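Local coordinates for protein mini spindles (Drosophila melanogaster, PDB 5VJC) that probably binds tubulin through HEAT-repeat TOG domains, of which this is one, and promotes microtubule dynamics and mitotic spindle formation, at residues 29-32 with 37-40; 44-49 with 54-59; 65-70 with 93-98. All blocks are in the same frame, centred on the assembly; numbering follows the deposited sequence.

Contact 1: residues 29-32 with 37-40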
loop_
_atom_site.group_PDB
_atom_site.type_symbol
_atom_site.label_atom_id
_atom_site.label_comp_id
_atom_site.label_asym_id
_atom_site.label_seq_id
_atom_site.Cartn_x
_atom_site.Cartn_y
_atom_site.Cartn_z
ATOM N N TRP A 29 10.371 -1.418 10.572
ATOM C CA TRP A 29 10.174 -0.522 9.439
ATOM C C TRP A 29 8.797 0.120 9.447
ATOM O O TRP A 29 7.914 -0.252 8.663
ATOM C CB TRP A 29 10.381 -1.260 8.122
ATOM C CG TRP A 29 10.647 -0.319 6.983
ATOM C CD1 TRP A 29 9.744 0.136 6.049
ATOM C CD2 TRP A 29 11.910 0.299 6.660
ATOM N NE1 TRP A 29 10.378 0.983 5.163
ATOM C CE2 TRP A 29 11.702 1.102 5.520
ATOM C CE3 TRP A 29 13.195 0.237 7.227
ATOM C CZ2 TRP A 29 12.735 1.840 4.927
ATOM C CZ3 TRP A 29 14.225 0.988 6.638
ATOM C CH2 TRP A 29 13.984 1.780 5.505
ATOM N N THR A 30 8.624 1.092 10.332
ATOM C CA THR A 30 7.361 1.802 10.481
ATOM C C THR A 30 7.660 3.228 10.910
ATOM O O THR A 30 8.502 3.449 11.784
ATOM C CB THR A 30 6.432 1.131 11.521
ATOM O OG1 THR A 30 5.337 2.005 11.810
ATOM C CG2 THR A 30 7.182 0.859 12.814
ATOM N N PHE A 31 7.004 4.194 10.278
ATOM C CA PHE A 31 7.265 5.600 10.560
ATOM C C PHE A 31 6.235 6.513 9.917
ATOM O O PHE A 31 5.575 6.134 8.954
ATOM C CB PHE A 31 8.657 6.008 10.073
ATOM C CG PHE A 31 8.997 5.482 8.706
ATOM C CD1 PHE A 31 9.797 4.350 8.564
ATOM C CD2 PHE A 31 8.520 6.113 7.568
ATOM C CE1 PHE A 31 10.131 3.863 7.309
ATOM C CE2 PHE A 31 8.835 5.625 6.314
ATOM C CZ PHE A 31 9.645 4.496 6.184
ATOM N N VAL A 32 6.118 7.719 10.463
ATOM C CA VAL A 32 5.300 8.762 9.870
ATOM C C VAL A 32 6.043 9.330 8.675
ATOM O O VAL A 32 5.528 9.384 7.565
ATOM C CB VAL A 32 4.994 9.892 10.877
ATOM C CG1 VAL A 32 4.423 11.110 10.159
ATOM C CG2 VAL A 32 4.046 9.404 11.961
ATOM N N GLU A 37 17.926 7.396 10.299
ATOM C CA GLU A 37 18.180 6.117 10.946
ATOM C C GLU A 37 17.607 4.981 10.100
ATOM O O GLU A 37 18.154 3.887 10.089
ATOM C CB GLU A 37 17.599 6.065 12.363
ATOM C CG GLU A 37 16.087 6.212 12.452
ATOM C CD GLU A 37 15.632 7.642 12.732
ATOM O OE1 GLU A 37 16.371 8.599 12.385
ATOM O OE2 GLU A 37 14.532 7.806 13.309
ATOM N N PHE A 38 16.533 5.252 9.360
ATOM C CA PHE A 38 15.961 4.221 8.501
ATOM C C PHE A 38 16.791 4.062 7.238
ATOM O O PHE A 38 17.037 2.959 6.795
ATOM C CB PHE A 38 14.494 4.533 8.192
ATOM C CG PHE A 38 13.595 4.357 9.392
ATOM C CD1 PHE A 38 13.185 3.094 9.786
ATOM C CD2 PHE A 38 13.208 5.455 10.157
ATOM C CE1 PHE A 38 12.389 2.921 10.894
ATOM C CE2 PHE A 38 12.400 5.284 11.269
ATOM C CZ PHE A 38 11.996 4.010 11.638
ATOM N N THR A 39 17.273 5.165 6.687
ATOM C CA THR A 39 18.139 5.082 5.523
ATOM C C THR A 39 19.450 4.334 5.857
ATOM O O THR A 39 19.917 3.507 5.075
ATOM C CB THR A 39 18.423 6.493 4.986
ATOM O OG1 THR A 39 17.190 7.034 4.501
ATOM C CG2 THR A 39 19.423 6.456 3.861
ATOM N N GLU A 40 20.012 4.586 7.034
ATOM C CA GLU A 40 21.266 3.925 7.429
ATOM C C GLU A 40 21.075 2.441 7.700
ATOM O O GLU A 40 21.899 1.619 7.300
ATOM C CB GLU A 40 21.878 4.605 8.660
ATOM C CG GLU A 40 22.411 6.005 8.356
ATOM C CD GLU A 40 23.136 6.053 7.013
ATOM O OE1 GLU A 40 24.114 5.284 6.841
ATOM O OE2 GLU A 40 22.707 6.832 6.123
#

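Contact 2: residues 44-49 with 54-59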
loop_
_atom_site.group_PDB
_atom_site.type_symbol
_atom_site.label_atom_id
_atom_site.label_comp_id
_atom_site.label_asym_id
_atom_site.label_seq_id
_atom_site.Cartn_x
_atom_site.Cartn_y
_atom_site.Cartn_z
ATOM N N ASP A 44 22.872 -0.451 5.524
ATOM C CA ASP A 44 23.584 -1.510 6.262
ATOM C C ASP A 44 23.138 -2.910 5.841
ATOM O O ASP A 44 23.964 -3.774 5.521
ATOM C CB ASP A 44 23.369 -1.334 7.766
ATOM C CG ASP A 44 24.292 -0.275 8.370
ATOM O OD1 ASP A 44 25.041 0.357 7.597
ATOM O OD2 ASP A 44 24.263 -0.064 9.609
ATOM N N GLN A 45 21.823 -3.131 5.822
ATOM C CA GLN A 45 21.273 -4.435 5.465
ATOM C C GLN A 45 21.563 -4.808 4.024
ATOM O O GLN A 45 21.786 -5.975 3.723
ATOM C CB GLN A 45 19.764 -4.476 5.700
ATOM C CG GLN A 45 19.377 -4.481 7.175
ATOM C CD GLN A 45 17.879 -4.547 7.354
ATOM O OE1 GLN A 45 17.124 -3.938 6.580
ATOM N NE2 GLN A 45 17.430 -5.302 8.351
ATOM N N MET A 46 21.549 -3.826 3.126
ATOM C CA MET A 46 21.853 -4.132 1.726
ATOM C C MET A 46 23.331 -4.486 1.581
ATOM O O MET A 46 23.693 -5.368 0.795
ATOM C CB MET A 46 21.512 -2.963 0.811
ATOM C CG MET A 46 20.018 -2.815 0.509
ATOM S SD MET A 46 19.819 -1.416 -0.586
ATOM C CE MET A 46 18.019 -1.440 -0.808
ATOM N N MET A 47 24.171 -3.768 2.323
ATOM C CA MET A 47 25.607 -4.066 2.377
ATOM C C MET A 47 25.810 -5.525 2.757
ATOM O O MET A 47 26.370 -6.309 1.995
ATOM C CB MET A 47 26.322 -3.158 3.386
ATOM C CG MET A 47 26.520 -1.732 2.937
ATOM S SD MET A 47 27.711 -1.580 1.593
ATOM C CE MET A 47 27.703 0.200 1.326
ATOM N N THR A 48 25.313 -5.874 3.936
ATOM C CA THR A 48 25.368 -7.240 4.467
ATOM C C THR A 48 24.819 -8.290 3.502
ATOM O O THR A 48 25.323 -9.419 3.445
ATOM C CB THR A 48 24.606 -7.308 5.796
ATOM O OG1 THR A 48 25.216 -6.404 6.729
ATOM C CG2 THR A 48 24.584 -8.719 6.372
ATOM N N ALA A 49 23.806 -7.917 2.722
ATOM C CA ALA A 49 23.187 -8.848 1.777
ATOM C C ALA A 49 23.943 -8.984 0.441
ATOM O O ALA A 49 23.492 -9.695 -0.442
ATOM C CB ALA A 49 21.724 -8.428 1.512
ATOM N N ALA A 54 27.638 -0.547 -6.291
ATOM C CA ALA A 54 27.343 0.636 -7.107
ATOM C C ALA A 54 25.836 0.943 -7.050
ATOM O O ALA A 54 25.427 2.107 -7.002
ATOM C CB ALA A 54 27.799 0.433 -8.547
ATOM N N LEU A 55 25.028 -0.114 -7.039
ATOM C CA LEU A 55 23.578 0.026 -6.967
ATOM C C LEU A 55 23.199 0.697 -5.657
ATOM O O LEU A 55 22.425 1.655 -5.646
ATOM C CB LEU A 55 22.901 -1.326 -7.085
ATOM C CG LEU A 55 21.387 -1.314 -7.271
ATOM C CD1 LEU A 55 21.025 -0.772 -8.665
ATOM C CD2 LEU A 55 20.825 -2.704 -7.052
ATOM N N ILE A 56 23.762 0.198 -4.557
ATOM C CA ILE A 56 23.587 0.824 -3.246
ATOM C C ILE A 56 23.915 2.319 -3.294
ATOM O O ILE A 56 23.151 3.148 -2.786
ATOM C CB ILE A 56 24.466 0.140 -2.163
ATOM C CG1 ILE A 56 23.985 -1.290 -1.891
ATOM C CG2 ILE A 56 24.462 0.950 -0.868
ATOM C CD1 ILE A 56 24.855 -2.057 -0.874
ATOM N N ALA A 57 25.055 2.665 -3.899
ATOM C CA ALA A 57 25.454 4.064 -4.022
ATOM C C ALA A 57 24.365 4.902 -4.706
ATOM O O ALA A 57 24.011 5.980 -4.219
ATOM C CB ALA A 57 26.786 4.184 -4.787
ATOM N N ASN A 58 23.831 4.389 -5.816
ATOM C CA ASN A 58 22.774 5.073 -6.572
ATOM C C ASN A 58 21.457 5.148 -5.821
ATOM O O ASN A 58 20.716 6.121 -5.947
ATOM C CB ASN A 58 22.545 4.376 -7.914
ATOM C CG ASN A 58 23.651 4.665 -8.902
ATOM O OD1 ASN A 58 24.235 5.745 -8.875
ATOM N ND2 ASN A 58 23.953 3.701 -9.768
ATOM N N MET A 59 21.191 4.117 -5.027
ATOM C CA MET A 59 19.964 4.001 -4.249
ATOM C C MET A 59 19.840 5.108 -3.217
ATOM O O MET A 59 18.738 5.592 -2.938
ATOM C CB MET A 59 19.905 2.636 -3.554
ATOM C CG MET A 59 19.388 1.517 -4.437
ATOM S SD MET A 59 19.579 -0.115 -3.674
ATOM C CE MET A 59 18.514 -1.069 -4.734
#

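Contact 3: residues 65-70 with 93-98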
loop_
_atom_site.group_PDB
_atom_site.type_symbol
_atom_site.label_atom_id
_atom_site.label_comp_id
_atom_site.label_asym_id
_atom_site.label_seq_id
_atom_site.Cartn_x
_atom_site.Cartn_y
_atom_site.Cartn_z
ATOM N N ARG A 65 17.270 11.304 -10.276
ATOM C CA ARG A 65 17.613 10.686 -11.546
ATOM C C ARG A 65 18.390 9.378 -11.368
ATOM O O ARG A 65 18.315 8.496 -12.222
ATOM C CB ARG A 65 18.390 11.671 -12.413
ATOM C CG ARG A 65 17.486 12.805 -12.928
ATOM C CD ARG A 65 18.239 13.765 -13.796
ATOM N NE ARG A 65 19.323 14.384 -13.052
ATOM C CZ ARG A 65 19.520 15.695 -12.964
ATOM N NH1 ARG A 65 18.698 16.530 -13.588
ATOM N NH2 ARG A 65 20.544 16.170 -12.256
ATOM N N TYR A 66 19.124 9.252 -10.267
ATOM C CA TYR A 66 19.789 7.984 -9.956
ATOM C C TYR A 66 18.784 6.936 -9.472
ATOM O O TYR A 66 18.992 5.734 -9.655
ATOM C CB TYR A 66 20.900 8.191 -8.921
ATOM C CG TYR A 66 22.028 9.008 -9.497
ATOM C CD1 TYR A 66 22.844 8.487 -10.499
ATOM C CD2 TYR A 66 22.228 10.326 -9.101
ATOM C CE1 TYR A 66 23.855 9.250 -11.061
ATOM C CE2 TYR A 66 23.237 11.088 -9.651
ATOM C CZ TYR A 66 24.047 10.548 -10.630
ATOM O OH TYR A 66 25.050 11.321 -11.175
ATOM N N HIS A 67 17.705 7.396 -8.856
ATOM C CA HIS A 67 16.606 6.508 -8.479
ATOM C C HIS A 67 15.895 5.944 -9.702
ATOM O O HIS A 67 15.502 4.763 -9.719
ATOM C CB HIS A 67 15.610 7.248 -7.597
ATOM C CG HIS A 67 16.239 7.902 -6.413
ATOM N ND1 HIS A 67 15.628 8.924 -5.719
ATOM C CD2 HIS A 67 17.433 7.698 -5.813
ATOM C CE1 HIS A 67 16.416 9.310 -4.734
ATOM N NE2 HIS A 67 17.515 8.578 -4.766
ATOM N N LEU A 68 15.724 6.774 -10.734
ATOM C CA LEU A 68 15.105 6.280 -11.958
ATOM C C LEU A 68 16.006 5.231 -12.578
ATOM O O LEU A 68 15.534 4.211 -13.059
ATOM C CB LEU A 68 14.820 7.409 -12.968
ATOM C CG LEU A 68 13.703 8.414 -12.638
ATOM C CD1 LEU A 68 13.704 9.560 -13.638
ATOM C CD2 LEU A 68 12.338 7.758 -12.619
ATOM N N LYS A 69 17.307 5.504 -12.585
ATOM C CA LYS A 69 18.289 4.536 -13.068
ATOM C C LYS A 69 18.211 3.211 -12.317
ATOM O O LYS A 69 18.166 2.139 -12.929
ATOM C CB LYS A 69 19.711 5.108 -12.943
ATOM C CG LYS A 69 20.798 4.140 -13.396
ATOM C CD LYS A 69 22.145 4.870 -13.340
ATOM C CE LYS A 69 23.247 4.088 -14.021
ATOM N NZ LYS A 69 24.498 4.892 -14.053
ATOM N N VAL A 70 18.204 3.286 -10.989
ATOM C CA VAL A 70 18.076 2.077 -10.172
ATOM C C VAL A 70 16.844 1.262 -10.562
ATOM O O VAL A 70 16.920 0.046 -10.777
ATOM C CB VAL A 70 18.011 2.420 -8.669
ATOM C CG1 VAL A 70 17.572 1.200 -7.854
ATOM C CG2 VAL A 70 19.371 2.917 -8.178
ATOM N N LEU A 93 11.412 -3.601 -1.423
ATOM C CA LEU A 93 10.163 -2.976 -0.994
ATOM C C LEU A 93 10.470 -1.799 -0.070
ATOM O O LEU A 93 9.892 -0.717 -0.239
ATOM C CB LEU A 93 9.220 -3.983 -0.303
ATOM C CG LEU A 93 8.652 -5.098 -1.203
ATOM C CD1 LEU A 93 7.807 -6.085 -0.413
ATOM C CD2 LEU A 93 7.828 -4.511 -2.406
ATOM N N LYS A 94 11.387 -1.998 0.884
ATOM C CA LYS A 94 11.795 -0.916 1.791
ATOM C C LYS A 94 12.357 0.277 1.041
ATOM O O LYS A 94 12.053 1.427 1.381
ATOM C CB LYS A 94 12.835 -1.392 2.807
ATOM C CG LYS A 94 12.268 -2.239 3.937
ATOM C CD LYS A 94 13.377 -2.774 4.862
ATOM C CE LYS A 94 12.756 -3.521 6.039
ATOM N NZ LYS A 94 13.787 -4.031 6.994
ATOM N N TRP A 95 13.188 0.016 0.040
ATOM C CA TRP A 95 13.807 1.118 -0.705
ATOM C C TRP A 95 12.721 1.925 -1.439
ATOM O O TRP A 95 12.796 3.144 -1.522
ATOM C CB TRP A 95 14.849 0.612 -1.711
ATOM C CG TRP A 95 15.464 1.736 -2.514
ATOM C CD1 TRP A 95 16.370 2.663 -2.071
ATOM C CD2 TRP A 95 15.195 2.065 -3.888
ATOM N NE1 TRP A 95 16.679 3.545 -3.086
ATOM C CE2 TRP A 95 15.980 3.195 -4.210
ATOM C CE3 TRP A 95 14.379 1.506 -4.881
ATOM C CZ2 TRP A 95 15.960 3.782 -5.471
ATOM C CZ3 TRP A 95 14.360 2.097 -6.141
ATOM C CH2 TRP A 95 15.144 3.217 -6.423
ATOM N N LEU A 96 11.713 1.238 -1.953
ATOM C CA LEU A 96 10.643 1.948 -2.645
ATOM C C LEU A 96 9.797 2.758 -1.655
ATOM O O LEU A 96 9.393 3.870 -1.979
ATOM C CB LEU A 96 9.794 0.970 -3.467
ATOM C CG LEU A 96 10.665 0.455 -4.623
ATOM C CD1 LEU A 96 10.164 -0.858 -5.174
ATOM C CD2 LEU A 96 10.798 1.541 -5.736
ATOM N N THR A 97 9.576 2.245 -0.447
ATOM C CA THR A 97 8.804 3.002 0.538
ATOM C C THR A 97 9.493 4.341 0.848
ATOM O O THR A 97 8.813 5.336 1.115
ATOM C CB THR A 97 8.571 2.234 1.874
ATOM O OG1 THR A 97 9.802 2.084 2.595
ATOM C CG2 THR A 97 7.902 0.850 1.635
ATOM N N LEU A 98 10.828 4.383 0.801
ATOM C CA LEU A 98 11.513 5.674 0.956
ATOM C C LEU A 98 11.209 6.623 -0.209
ATOM O O LEU A 98 10.956 7.800 -0.003
ATOM C CB LEU A 98 13.023 5.477 1.083
ATOM C CG LEU A 98 13.472 4.654 2.279
ATOM C CD1 LEU A 98 14.979 4.438 2.165
ATOM C CD2 LEU A 98 13.123 5.348 3.614
#

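Contact 1: residues 29-32 with 37-40
Phe31 meets Phe38 because its ring is folded back over its own backbone, with CG lodged between N and the carbonyl carbon (chi1 44°), while the Phe38 ring leans off helix 36-48 with CG turned away from its carbonyl carbon. The result is an edge-to-face pair in which CD1 of Phe31 lies 3.6 Å above the Phe38 plane, over the centre of the ring. The pair is far from a right-angled T: the planes stand at 53°, with ring centroids 4.7 Å apart. The same Phe38 ring presents an edge of its own to Trp29: here the planes are nearly perpendicular, at 86°, and CE3 of Trp29 is 3.8 Å from CD1 of Phe38. Both phenylalanines reach one face of the indole, where CE1 of Phe31 and CD1 of Phe38 lie above its rim. Three rings thus form an aromatic cluster that closes the 29-32 loop against the start of the next helix in this all-helical TOG domain of HEAT-repeat type. Backbone carbonyls border the cluster. The rim of the indole points at one of them, CZ3 of Trp29 coming to 3.4 Å from Phe38 O, near the ring plane. On the loop side Thr30 O approaches the Phe38 ring obliquely, 3.5 Å from its CZ. The buried indole nitrogen is satisfied outside the two segments, since NE1 of Trp29 hydrogen-bonds Thr97 OG1 on helix 89-99. Phe31, partly exposed, also meets the ring of His140, so the loop touches a more distant helix, 131-142, as well as the one it leads into.

Contact 2: residues 44-49 with 54-59
Met59, whose sulfur touches Met46 across the contact, is held in its helix by a backbone bond of 2.8 Å from its N to Leu55 O. Its segment, 54-59, runs nearly antiparallel to 44-49: the short axes make an angle of 168° and approach to 10.6 Å. With only a brief connection between helix 36-48 and helix 53-59, the two form an antiparallel helical hairpin, as expected in a fold of HEAT-repeat type. The backbones come nearest at Met46 and Ile56, whose CA atoms are 7.2 Å apart, and the side chains that bridge the gap are all apolar. Two methionines meet on one side of Ile56. Met46 is fully extended beyond CG (chi2 -179°), which carries its thioether out to Met59, itself extended and crossing it at a slant. SD of Met46 lies 3.4 Å from SD of Met59, a tight approach for sulfur. The methyl of Met46 adds to it, its CE standing 3.5 Å from SD of Met59. Both residues are buried, and the surrounding fold closes over them: Met46 also packs on Trp95 of helix 89-99, and Met59 on Val70 of helix 64-77. Ile56 works differently, reaching past side chains to the opposing backbone. Its CD1 ends 3.7 Å from the N of Met47, between the roots of Met46 and Met47. Toward the partly exposed margin, Met47 bends at chi2 (-69°) and curls over the isoleucine. Its SD lies 3.8 Å from CD1 of Ile56, and the terminal CE continues to the other branch, 4.0 Å from CG2 of Ile56.

Contact 3: residues 65-70 with 93-98
Val70 presses a methyl group onto the indole of Trp95, and this CH-pi contact carries the meeting of helix 64-77 with helix 89-99. CG1 of Val70 stands 3.9 Å from the centroid of the Trp95 six-membered ring, 28° off the normal, and comes within 3.5 Å of CH2 of Trp95. The indole reaches that far because CG of Trp95 is swung opposite its backbone N (chi1 178°), sending the benzo end outward from its helix. At the ring edge the contact is with backbone: His67 O lies in the indole plane, 3.7 Å from CH2 of Trp95. Looser packing follows beside it, His67 CB being 4.1 Å from CZ2 of Trp95. One tryptophan thus bridges two helices of this HEAT-repeat fold at a place where the nearest CA atoms of the two segments, those of His67 and Leu96, are 9.5 Å apart. Polar ends are satisfied elsewhere: NE1 of Trp95 bonds Met59 O, and NE2 of His67 bonds His61 O. With an alanine here in place of Trp95, Val70 CG1 would probably face a gap and Met59 O lose its indole donor. Within 93-98, Thr97 OG1 donates to Lys94 O at 2.6 Å, tilted from the carbonyl plane.

Contacts 2 and 3 are buried, whereas contact 1 is partly exposed where its loop meets solvent at Thr30. Helix 36-48 serves both contact 1, near its start, and contact 2, near its end, with centres about 16 Å apart. Contact 3 lies about 12 Å from contact 2, centre to centre, and joins helices farther apart in the chain. Chemistry changes with place: rings against rings beside the loop, thioethers and aliphatic groups inside the hairpin, a methyl against an indole between the more distant helices. An indole N-H joins contact 3 to each of the others: that of Trp29 bonds into segment 93-98, and that of Trp95 bonds out of it to segment 54-59.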